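Local coordinates for elongation factor 1-beta (Pyrococcus horikoshii OT-3, PDB 7CSL), which probably promotes the exchange of GDP for GTP on EF-1-alpha, readying that factor to bind aminoacyl-tRNA again during protein synthesis, at residues F4-I10 with F55-D61; I32-Y36 with G64-V70; L24-L28 with F74-V80. One frame throughout, in Å; residues are numbered along the deposited sequence.

Contact 1: F4-I10 with F55-D61; sequences FNLVGVI and FYVLGRD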
loop_
_atom_site.group_PDB
_atom_site.type_symbol
_atom_site.label_atom_id
_atom_site.label_comp_id
_atom_site.label_asym_id
_atom_site.label_seq_id
_atom_site.Cartn_x
_atom_site.Cartn_y
_atom_site.Cartn_z
ATOM N N PHE C 4 -10.948 -17.800 -6.335
ATOM C CA PHE C 4 -10.055 -16.626 -6.096
ATOM C C PHE C 4 -10.657 -15.660 -5.086
ATOM O O PHE C 4 -11.874 -15.485 -5.047
ATOM C CB PHE C 4 -9.790 -15.853 -7.396
ATOM C CG PHE C 4 -9.097 -16.660 -8.459
ATOM C CD1 PHE C 4 -7.864 -17.241 -8.214
ATOM C CD2 PHE C 4 -9.661 -16.806 -9.699
ATOM C CE1 PHE C 4 -7.211 -17.959 -9.187
ATOM C CE2 PHE C 4 -9.022 -17.522 -10.681
ATOM C CZ PHE C 4 -7.803 -18.113 -10.425
ATOM N N ASN C 5 -9.803 -15.016 -4.294
ATOM C CA ASN C 5 -10.282 -13.912 -3.461
ATOM C C ASN C 5 -9.375 -12.675 -3.394
ATOM O O ASN C 5 -9.637 -11.794 -2.599
ATOM C CB ASN C 5 -10.614 -14.438 -2.067
ATOM C CG ASN C 5 -9.409 -14.979 -1.358
ATOM O OD1 ASN C 5 -8.302 -14.882 -1.841
ATOM N ND2 ASN C 5 -9.616 -15.541 -0.186
ATOM N N LEU C 6 -8.354 -12.615 -4.254
ATOM C CA LEU C 6 -7.329 -11.577 -4.244
ATOM C C LEU C 6 -6.997 -11.143 -5.691
ATOM O O LEU C 6 -6.831 -11.971 -6.574
ATOM C CB LEU C 6 -6.092 -12.134 -3.562
ATOM C CG LEU C 6 -5.034 -11.209 -3.021
ATOM C CD1 LEU C 6 -5.647 -10.190 -2.028
ATOM C CD2 LEU C 6 -3.928 -12.038 -2.385
ATOM N N VAL C 7 -7.031 -9.839 -5.948
ATOM C CA VAL C 7 -6.537 -9.291 -7.201
ATOM C C VAL C 7 -5.221 -8.543 -6.931
ATOM O O VAL C 7 -5.100 -7.810 -5.959
ATOM C CB VAL C 7 -7.599 -8.410 -7.874
ATOM C CG1 VAL C 7 -7.765 -7.103 -7.140
ATOM C CG2 VAL C 7 -7.231 -8.166 -9.322
ATOM N N GLY C 8 -4.209 -8.795 -7.737
ATOM C CA GLY C 8 -2.966 -8.010 -7.665
ATOM C C GLY C 8 -2.703 -7.351 -9.003
ATOM O O GLY C 8 -2.690 -8.043 -10.024
ATOM N N VAL C 9 -2.519 -6.027 -9.033
ATOM C CA VAL C 9 -2.242 -5.334 -10.310
ATOM C C VAL C 9 -0.758 -5.330 -10.535
ATOM O O VAL C 9 -0.043 -4.794 -9.691
ATOM C CB VAL C 9 -2.859 -3.943 -10.326
ATOM C CG1 VAL C 9 -2.614 -3.202 -11.669
ATOM C CG2 VAL C 9 -4.342 -4.073 -10.028
ATOM N N ILE C 10 -0.280 -5.999 -11.607
ATOM C CA ILE C 10 1.142 -6.014 -11.946
ATOM C C ILE C 10 1.443 -5.152 -13.182
ATOM O O ILE C 10 0.937 -5.433 -14.255
ATOM C CB ILE C 10 1.719 -7.471 -12.198
ATOM C CG1 ILE C 10 1.594 -8.332 -10.936
ATOM C CG2 ILE C 10 3.161 -7.354 -12.656
ATOM C CD1 ILE C 10 2.038 -9.776 -11.105
ATOM N N PHE C 55 -1.670 -5.927 -15.719
ATOM C CA PHE C 55 -2.284 -7.222 -15.545
ATOM C C PHE C 55 -3.003 -7.335 -14.197
ATOM O O PHE C 55 -2.383 -7.238 -13.155
ATOM C CB PHE C 55 -1.207 -8.310 -15.625
ATOM C CG PHE C 55 -0.678 -8.537 -17.025
ATOM C CD1 PHE C 55 0.191 -7.636 -17.605
ATOM C CD2 PHE C 55 -1.057 -9.657 -17.759
ATOM C CE1 PHE C 55 0.674 -7.859 -18.885
ATOM C CE2 PHE C 55 -0.584 -9.885 -19.033
ATOM C CZ PHE C 55 0.257 -8.982 -19.603
ATOM N N TYR C 56 -4.303 -7.572 -14.244
ATOM C CA TYR C 56 -5.129 -7.793 -13.053
ATOM C C TYR C 56 -5.087 -9.290 -12.761
ATOM O O TYR C 56 -5.936 -10.061 -13.219
ATOM C CB TYR C 56 -6.520 -7.241 -13.275
ATOM C CG TYR C 56 -6.494 -5.742 -13.350
ATOM C CD1 TYR C 56 -5.893 -5.084 -14.438
ATOM C CD2 TYR C 56 -7.006 -4.969 -12.327
ATOM C CE1 TYR C 56 -5.801 -3.703 -14.492
ATOM C CE2 TYR C 56 -6.950 -3.567 -12.384
ATOM C CZ TYR C 56 -6.345 -2.939 -13.474
ATOM O OH TYR C 56 -6.262 -1.547 -13.564
ATOM N N VAL C 57 -4.069 -9.693 -12.014
ATOM C CA VAL C 57 -3.856 -11.113 -11.703
ATOM C C VAL C 57 -4.761 -11.517 -10.535
ATOM O O VAL C 57 -4.756 -10.847 -9.520
ATOM C CB VAL C 57 -2.385 -11.392 -11.364
ATOM C CG1 VAL C 57 -2.098 -12.888 -11.197
ATOM C CG2 VAL C 57 -1.461 -10.866 -12.484
ATOM N N LEU C 58 -5.464 -12.653 -10.687
ATOM C CA LEU C 58 -6.287 -13.251 -9.664
ATOM C C LEU C 58 -5.500 -14.288 -8.883
ATOM O O LEU C 58 -4.777 -15.144 -9.444
ATOM C CB LEU C 58 -7.533 -13.915 -10.275
ATOM C CG LEU C 58 -8.334 -12.987 -11.178
ATOM C CD1 LEU C 58 -9.424 -13.724 -11.919
ATOM C CD2 LEU C 58 -8.866 -11.819 -10.333
ATOM N N GLY C 59 -5.650 -14.236 -7.584
ATOM C CA GLY C 59 -4.985 -15.183 -6.697
ATOM C C GLY C 59 -5.787 -15.451 -5.437
ATOM O O GLY C 59 -7.000 -15.209 -5.395
ATOM N N ARG C 60 -5.081 -15.915 -4.401
ATOM C CA ARG C 60 -5.667 -16.285 -3.110
ATOM C C ARG C 60 -4.891 -15.693 -1.937
ATOM O O ARG C 60 -3.678 -15.637 -1.935
ATOM C CB ARG C 60 -5.737 -17.815 -2.938
ATOM C CG ARG C 60 -6.872 -18.429 -3.737
ATOM C CD ARG C 60 -7.275 -19.795 -3.209
ATOM N NE ARG C 60 -8.047 -19.725 -1.963
ATOM C CZ ARG C 60 -9.323 -19.324 -1.852
ATOM N NH1 ARG C 60 -10.029 -18.907 -2.905
ATOM N NH2 ARG C 60 -9.901 -19.312 -0.656
ATOM N N ASP C 61 -5.621 -15.277 -0.916
ATOM C CA ASP C 61 -5.011 -14.593 0.189
ATOM C C ASP C 61 -4.568 -15.671 1.191
ATOM O O ASP C 61 -5.200 -15.851 2.226
ATOM C CB ASP C 61 -6.020 -13.612 0.758
ATOM C CG ASP C 61 -5.484 -12.799 1.875
ATOM O OD1 ASP C 61 -4.304 -12.981 2.284
ATOM O OD2 ASP C 61 -6.298 -11.969 2.358
HETATM O O HOH W 1 -7.985 -16.934 1.541
#
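Strands 6-14 and 50-59, the two inner strands of the antiparallel four-stranded sheet in this ferredoxin-like alpha-beta sandwich, pair here and end in a classic beta bulge. Asn5 and Leu6 are both set opposite the single residue Gly59, whose O takes Asn5 N at 3.0 Å in the carbonyl plane and Leu6 N from above that plane. Gly59 N returns a bond to Leu6 O at 2.7 Å, and beyond the bulge the ladder is regular: Gly8 and Val57 exchange a pair of backbone bonds, and so do Ile10 and Phe55.

The two faces differ. On the helix-covered one, Ile10 CD1 meets Val57 CG2, and helix 67-75 packs over both residues as well as Leu6. On the other, Val9 CG2 sits 3.6 Å from Tyr56 CE2, the two side chains lying side by side, and Val7 CG2 touches Leu58 CD2. At the strand end the Phe4 ring swings across Leu58, whose CB lies over its face, 3.7 Å from the centroid.

Asn5 closes the same end. With CG between the backbone N and the carbonyl carbon (chi1 63°), its amide stacks on the Arg60 guanidinium, planes 21° apart, while the guanidinium is also salt-bridged to Glu62. Asn5 OD1 accepts Asp61 N on a lone pair at 2.9 Å, and Asn5 ND2 donates to a water that bonds in turn to Asp61 O.

Contact 2: I32-Y36 with G64-V70; sequences IPEKY and GYSFDEV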
loop_
_atom_site.group_PDB
_atom_site.type_symbol
_atom_site.label_atom_id
_atom_site.label_comp_id
_atom_site.label_asym_id
_atom_site.label_seq_id
_atom_site.Cartn_x
_atom_site.Cartn_y
_atom_site.Cartn_z
ATOM N N ILE C 32 1.879 -16.709 -16.736
ATOM C CA ILE C 32 1.133 -16.729 -15.450
ATOM C C ILE C 32 0.896 -18.198 -15.028
ATOM O O ILE C 32 0.289 -18.961 -15.767
ATOM C CB ILE C 32 -0.231 -16.048 -15.553
ATOM C CG1 ILE C 32 -0.066 -14.549 -15.911
ATOM C CG2 ILE C 32 -0.997 -16.179 -14.238
ATOM C CD1 ILE C 32 -1.280 -13.975 -16.587
ATOM N N PRO C 33 1.348 -18.589 -13.827
ATOM C CA PRO C 33 1.148 -19.987 -13.409
ATOM C C PRO C 33 -0.315 -20.413 -13.267
ATOM O O PRO C 33 -1.182 -19.587 -12.952
ATOM C CB PRO C 33 1.864 -20.055 -12.072
ATOM C CG PRO C 33 2.860 -18.949 -12.093
ATOM C CD PRO C 33 2.220 -17.853 -12.898
ATOM N N GLU C 34 -0.556 -21.711 -13.457
ATOM C CA GLU C 34 -1.887 -22.284 -13.564
ATOM C C GLU C 34 -2.830 -21.925 -12.413
ATOM O O GLU C 34 -4.008 -21.713 -12.668
ATOM C CB GLU C 34 -1.837 -23.827 -13.720
ATOM C CG GLU C 34 -3.195 -24.465 -14.061
ATOM C CD GLU C 34 -3.189 -26.001 -14.058
ATOM O OE1 GLU C 34 -2.147 -26.602 -14.406
ATOM O OE2 GLU C 34 -4.240 -26.618 -13.733
ATOM N N LYS C 35 -2.342 -21.896 -11.178
ATOM C CA LYS C 35 -3.208 -21.579 -10.035
ATOM C C LYS C 35 -3.554 -20.080 -9.932
ATOM O O LYS C 35 -4.395 -19.749 -9.113
ATOM C CB LYS C 35 -2.664 -22.063 -8.681
ATOM C CG LYS C 35 -1.421 -21.374 -8.139
ATOM C CD LYS C 35 -1.033 -22.018 -6.799
ATOM C CE LYS C 35 0.004 -21.231 -6.010
ATOM N NZ LYS C 35 1.187 -20.924 -6.853
ATOM N N TYR C 36 -2.945 -19.211 -10.750
ATOM C CA TYR C 36 -3.391 -17.795 -10.844
ATOM C C TYR C 36 -4.345 -17.657 -12.019
ATOM O O TYR C 36 -4.370 -18.498 -12.900
ATOM C CB TYR C 36 -2.198 -16.863 -10.973
ATOM C CG TYR C 36 -1.208 -17.002 -9.865
ATOM C CD1 TYR C 36 -1.345 -16.296 -8.685
ATOM C CD2 TYR C 36 -0.124 -17.848 -9.980
ATOM C CE1 TYR C 36 -0.424 -16.442 -7.670
ATOM C CE2 TYR C 36 0.798 -17.999 -8.970
ATOM C CZ TYR C 36 0.638 -17.300 -7.817
ATOM O OH TYR C 36 1.533 -17.411 -6.804
ATOM N N GLY C 64 1.845 -19.510 -0.063
ATOM C CA GLY C 64 1.966 -20.185 -1.346
ATOM C C GLY C 64 1.589 -19.311 -2.540
ATOM O O GLY C 64 1.993 -19.602 -3.653
ATOM N N TYR C 65 0.814 -18.253 -2.320
ATOM C CA TYR C 65 0.492 -17.300 -3.392
ATOM C C TYR C 65 1.282 -16.002 -3.226
ATOM O O TYR C 65 1.446 -15.474 -2.122
ATOM C CB TYR C 65 -0.988 -16.999 -3.448
ATOM C CG TYR C 65 -1.875 -18.134 -3.926
ATOM C CD1 TYR C 65 -2.086 -19.287 -3.127
ATOM C CD2 TYR C 65 -2.561 -18.038 -5.130
ATOM C CE1 TYR C 65 -2.953 -20.290 -3.535
ATOM C CE2 TYR C 65 -3.407 -19.063 -5.558
ATOM C CZ TYR C 65 -3.604 -20.184 -4.758
ATOM O OH TYR C 65 -4.437 -21.183 -5.208
ATOM N N SER C 66 1.782 -15.535 -4.350
ATOM C CA SER C 66 2.631 -14.385 -4.408
ATOM C C SER C 66 2.479 -13.782 -5.790
ATOM O O SER C 66 2.755 -14.430 -6.808
ATOM C CB SER C 66 4.073 -14.802 -4.152
ATOM O OG SER C 66 4.964 -13.806 -4.545
ATOM N N PHE C 67 2.023 -12.539 -5.846
ATOM C CA PHE C 67 2.071 -11.794 -7.111
ATOM C C PHE C 67 3.525 -11.419 -7.456
ATOM O O PHE C 67 3.840 -11.268 -8.617
ATOM C CB PHE C 67 1.137 -10.567 -7.068
ATOM C CG PHE C 67 -0.280 -10.930 -6.805
ATOM C CD1 PHE C 67 -0.991 -11.723 -7.716
ATOM C CD2 PHE C 67 -0.889 -10.581 -5.618
ATOM C CE1 PHE C 67 -2.287 -12.103 -7.460
ATOM C CE2 PHE C 67 -2.187 -10.955 -5.366
ATOM C CZ PHE C 67 -2.891 -11.730 -6.293
ATOM N N ASP C 68 4.422 -11.366 -6.469
ATOM C CA ASP C 68 5.831 -11.104 -6.734
ATOM C C ASP C 68 6.468 -12.196 -7.600
ATOM O O ASP C 68 7.341 -11.899 -8.396
ATOM C CB ASP C 68 6.648 -10.969 -5.422
ATOM C CG ASP C 68 6.651 -9.536 -4.849
ATOM O OD1 ASP C 68 5.821 -8.700 -5.241
ATOM O OD2 ASP C 68 7.495 -9.252 -3.993
ATOM N N GLU C 69 6.027 -13.444 -7.444
ATOM C CA GLU C 69 6.572 -14.547 -8.224
ATOM C C GLU C 69 5.995 -14.479 -9.615
ATOM O O GLU C 69 6.680 -14.865 -10.557
ATOM C CB GLU C 69 6.317 -15.905 -7.561
ATOM C CG GLU C 69 7.087 -16.089 -6.262
ATOM C CD GLU C 69 6.776 -17.392 -5.517
ATOM O OE1 GLU C 69 6.061 -18.254 -6.074
ATOM O OE2 GLU C 69 7.242 -17.546 -4.356
ATOM N N VAL C 70 4.775 -13.929 -9.775
ATOM C CA VAL C 70 4.220 -13.819 -11.101
ATOM C C VAL C 70 5.035 -12.758 -11.818
ATOM O O VAL C 70 5.409 -12.970 -12.970
ATOM C CB VAL C 70 2.700 -13.610 -11.165
ATOM C CG1 VAL C 70 2.207 -13.661 -12.598
ATOM C CG2 VAL C 70 1.970 -14.667 -10.378
HETATM O O HOH W 2 -6.422 -20.580 -7.056
HETATM O O HOH W 3 3.562 -18.693 -6.983
#
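An N-capped helix start meets a type I beta turn here: Pro33-Tyr36, on the way into strand 37-47, lies against Gly64-Val70, where Ser66 OG caps helix 67-75 by accepting Glu69 N. Aromatic contacts dominate. Tyr36 presents its face to the edge of Tyr65 in an offset edge-to-face pair, planes at 76° and centroids 5.5 Å apart. Val70 CG2 stands over the centre of the Tyr36 ring, 3.7 Å from the centroid, a CH-pi contact. Lys35 crosses the Tyr65 ring: its CG lies between the backbone N and the carbonyl carbon (chi1 69°), and the chain runs on until CE is centred over the face, 3.8 Å from the centroid, with NZ farther out along the normal in a cation-pi contact.

Apolar contacts are fewer: Val70 also meets Ile32 CG1 through CG1 and Pro33 CD through CG2, and Tyr36 backs onto Val57 of the sheet.

The polar links run through the two phenols. A water joins Lys35 O to Tyr65 OH. Directly across the contact, Ser66 N donates a nearly straight bond (163°) to Tyr36 OH at 3.1 Å.

Contact 3: L24-L28 with F74-V80; sequences LEEKL and FEEVENV
Helix 21-29 lies beside the end of helix 67-75 and the type II turn Val77-Val80 that leads into strand 80-90, the alpha carbons of Leu28 and Phe74 coming within 5.9 Å. This is where the two helices on one face of the alpha-beta sandwich meet, and the join is mainly apolar. Leu28 CD2 wedges between Phe74 and Val77, 3.7 Å from Phe74 CD1 and 4.0 Å from Val77 CB, and also touches Val80 CG2. Phe74 CG stands anti to its carbonyl carbon (chi1 -74°), which brings the ring across Leu28 at about a right angle; beyond it lie Ile10 and Val12 of the sheet, and its ring also meets that of Phe55. Putting an alanine at Phe74 would probably open a gap beside Leu28 CD2 and leave Phe55 without its ring partner.

Leu24 fills the turn side: its CD1 packs on Val80 CG2 at 3.7 Å and on Val77 CG1, and lies 3.5 Å from Glu78 O. Nearer the surface Val77 CG1 also rests on Lys27 CB. The charged ends of Lys27 and Glu78 stay too far apart for a salt bridge, and a water spans them, accepting from Lys27 NZ at 2.7 Å and donating to Glu78 OE1 at 2.6 Å.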
loop_
_atom_site.group_PDB
_atom_site.type_symbol
_atom_site.label_atom_id
_atom_site.label_comp_id
_atom_site.label_asym_id
_atom_site.label_seq_id
_atom_site.Cartn_x
_atom_site.Cartn_y
_atom_site.Cartn_z
ATOM N N LEU C 24 3.655 -8.943 -26.882
ATOM C CA LEU C 24 4.148 -8.993 -25.514
ATOM C C LEU C 24 3.035 -9.447 -24.550
ATOM O O LEU C 24 3.231 -10.361 -23.725
ATOM C CB LEU C 24 4.746 -7.624 -25.092
ATOM C CG LEU C 24 5.152 -7.530 -23.626
ATOM C CD1 LEU C 24 6.308 -8.493 -23.358
ATOM C CD2 LEU C 24 5.555 -6.127 -23.229
ATOM N N GLU C 25 1.854 -8.868 -24.690
ATOM C CA GLU C 25 0.704 -9.317 -23.892
ATOM C C GLU C 25 0.492 -10.812 -23.999
ATOM O O GLU C 25 0.363 -11.495 -22.989
ATOM C CB GLU C 25 -0.556 -8.602 -24.335
ATOM C CG GLU C 25 -1.789 -8.878 -23.480
ATOM C CD GLU C 25 -2.974 -8.072 -23.950
ATOM O OE1 GLU C 25 -2.733 -6.944 -24.428
ATOM O OE2 GLU C 25 -4.127 -8.561 -23.843
ATOM N N GLU C 26 0.467 -11.305 -25.236
ATOM C CA GLU C 26 0.233 -12.720 -25.509
ATOM C C GLU C 26 1.270 -13.610 -24.819
ATOM O O GLU C 26 0.927 -14.704 -24.373
ATOM C CB GLU C 26 0.214 -12.995 -27.033
ATOM C CG GLU C 26 -0.448 -14.316 -27.421
ATOM C CD GLU C 26 0.024 -14.884 -28.764
ATOM O OE1 GLU C 26 -0.189 -14.224 -29.811
ATOM O OE2 GLU C 26 0.591 -16.006 -28.771
ATOM N N LYS C 27 2.530 -13.158 -24.787
ATOM C CA LYS C 27 3.638 -13.924 -24.198
ATOM C C LYS C 27 3.568 -13.941 -22.689
ATOM O O LYS C 27 3.843 -14.967 -22.027
ATOM C CB LYS C 27 5.013 -13.355 -24.614
ATOM C CG LYS C 27 5.608 -14.004 -25.867
ATOM C CD LYS C 27 6.449 -13.040 -26.694
ATOM C CE LYS C 27 7.329 -13.754 -27.726
ATOM N NZ LYS C 27 8.761 -13.842 -27.295
ATOM N N LEU C 28 3.265 -12.778 -22.133
ATOM C CA LEU C 28 3.100 -12.640 -20.693
ATOM C C LEU C 28 1.938 -13.485 -20.191
ATOM O O LEU C 28 2.025 -14.095 -19.137
ATOM C CB LEU C 28 2.826 -11.182 -20.358
ATOM C CG LEU C 28 4.020 -10.286 -20.581
ATOM C CD1 LEU C 28 3.558 -8.816 -20.551
ATOM C CD2 LEU C 28 5.088 -10.578 -19.543
ATOM N N PHE C 74 7.167 -12.800 -15.492
ATOM C CA PHE C 74 7.086 -11.664 -16.416
ATOM C C PHE C 74 8.434 -10.982 -16.757
ATOM O O PHE C 74 8.672 -10.646 -17.925
ATOM C CB PHE C 74 6.184 -10.582 -15.815
ATOM C CG PHE C 74 4.720 -10.861 -15.830
ATOM C CD1 PHE C 74 4.174 -12.056 -16.246
ATOM C CD2 PHE C 74 3.850 -9.857 -15.368
ATOM C CE1 PHE C 74 2.817 -12.255 -16.220
ATOM C CE2 PHE C 74 2.483 -10.062 -15.336
ATOM C CZ PHE C 74 1.971 -11.275 -15.757
ATOM N N GLU C 75 9.312 -10.795 -15.777
ATOM C CA GLU C 75 10.614 -10.183 -16.027
ATOM C C GLU C 75 11.555 -11.048 -16.910
ATOM O O GLU C 75 12.543 -10.547 -17.457
ATOM C CB GLU C 75 11.275 -9.747 -14.710
ATOM C CG GLU C 75 10.628 -8.485 -14.075
ATOM C CD GLU C 75 11.419 -7.883 -12.901
ATOM O OE1 GLU C 75 12.360 -8.545 -12.433
ATOM O OE2 GLU C 75 11.124 -6.736 -12.448
ATOM N N GLU C 76 11.253 -12.334 -17.063
ATOM C CA GLU C 76 12.024 -13.204 -17.932
ATOM C C GLU C 76 11.591 -13.059 -19.398
ATOM O O GLU C 76 12.354 -13.422 -20.293
ATOM C CB GLU C 76 11.910 -14.669 -17.473
ATOM C CG GLU C 76 12.640 -14.955 -16.151
ATOM C CD GLU C 76 12.126 -16.175 -15.370
ATOM O OE1 GLU C 76 11.216 -16.894 -15.845
ATOM O OE2 GLU C 76 12.639 -16.419 -14.249
ATOM N N VAL C 77 10.387 -12.533 -19.652
ATOM C CA VAL C 77 9.863 -12.468 -21.025
ATOM C C VAL C 77 10.552 -11.375 -21.845
ATOM O O VAL C 77 10.904 -10.303 -21.313
ATOM C CB VAL C 77 8.329 -12.301 -21.051
ATOM C CG1 VAL C 77 7.788 -12.133 -22.464
ATOM C CG2 VAL C 77 7.659 -13.493 -20.398
ATOM N N GLU C 78 10.751 -11.674 -23.135
ATOM C CA GLU C 78 11.467 -10.803 -24.079
ATOM C C GLU C 78 10.719 -9.476 -24.196
ATOM O O GLU C 78 9.490 -9.469 -24.279
ATOM C CB GLU C 78 11.513 -11.482 -25.454
ATOM C CG GLU C 78 12.363 -10.816 -26.519
ATOM C CD GLU C 78 12.223 -11.543 -27.851
ATOM O OE1 GLU C 78 11.641 -10.972 -28.803
ATOM O OE2 GLU C 78 12.642 -12.723 -27.926
ATOM N N ASN C 79 11.477 -8.381 -24.161
ATOM C CA ASN C 79 10.962 -6.998 -24.247
ATOM C C ASN C 79 10.291 -6.418 -22.983
ATOM O O ASN C 79 9.603 -5.409 -23.045
ATOM C CB ASN C 79 10.052 -6.819 -25.458
ATOM C CG ASN C 79 10.767 -7.052 -26.769
ATOM O OD1 ASN C 79 11.987 -7.212 -26.814
ATOM N ND2 ASN C 79 10.008 -7.035 -27.850
ATOM N N VAL C 80 10.520 -7.055 -21.849
ATOM C CA VAL C 80 10.093 -6.565 -20.583
ATOM C C VAL C 80 11.244 -5.896 -19.882
ATOM O O VAL C 80 12.207 -6.556 -19.529
ATOM C CB VAL C 80 9.606 -7.697 -19.689
ATOM C CG1 VAL C 80 9.269 -7.190 -18.294
ATOM C CG2 VAL C 80 8.401 -8.410 -20.336
HETATM O O HOH W 4 9.144 -11.447 -28.444
#

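Overall arrangement
Contact 1 is the buried one, a backbone ladder between the inner strands of the sheet; contacts 2 and 3 are only partly buried and lie on the helix-bearing face. Those two share helix 67-75: contact 2 holds its start to the loop after helix 21-29, contact 3 its end to that helix, with centres about 15 Å apart. Main-chain hydrogen bonds carry contact 1, aromatic rings and one phenol bond contact 2, and branched aliphatic side chains and the Phe74 ring contact 3, where water alone links the polar ends. The sheet residues Ile10, Phe55 and Val57 join them: Ile10 touches Phe67 and Phe74, Val57 lies under Phe67, and Phe55 packs on Leu28.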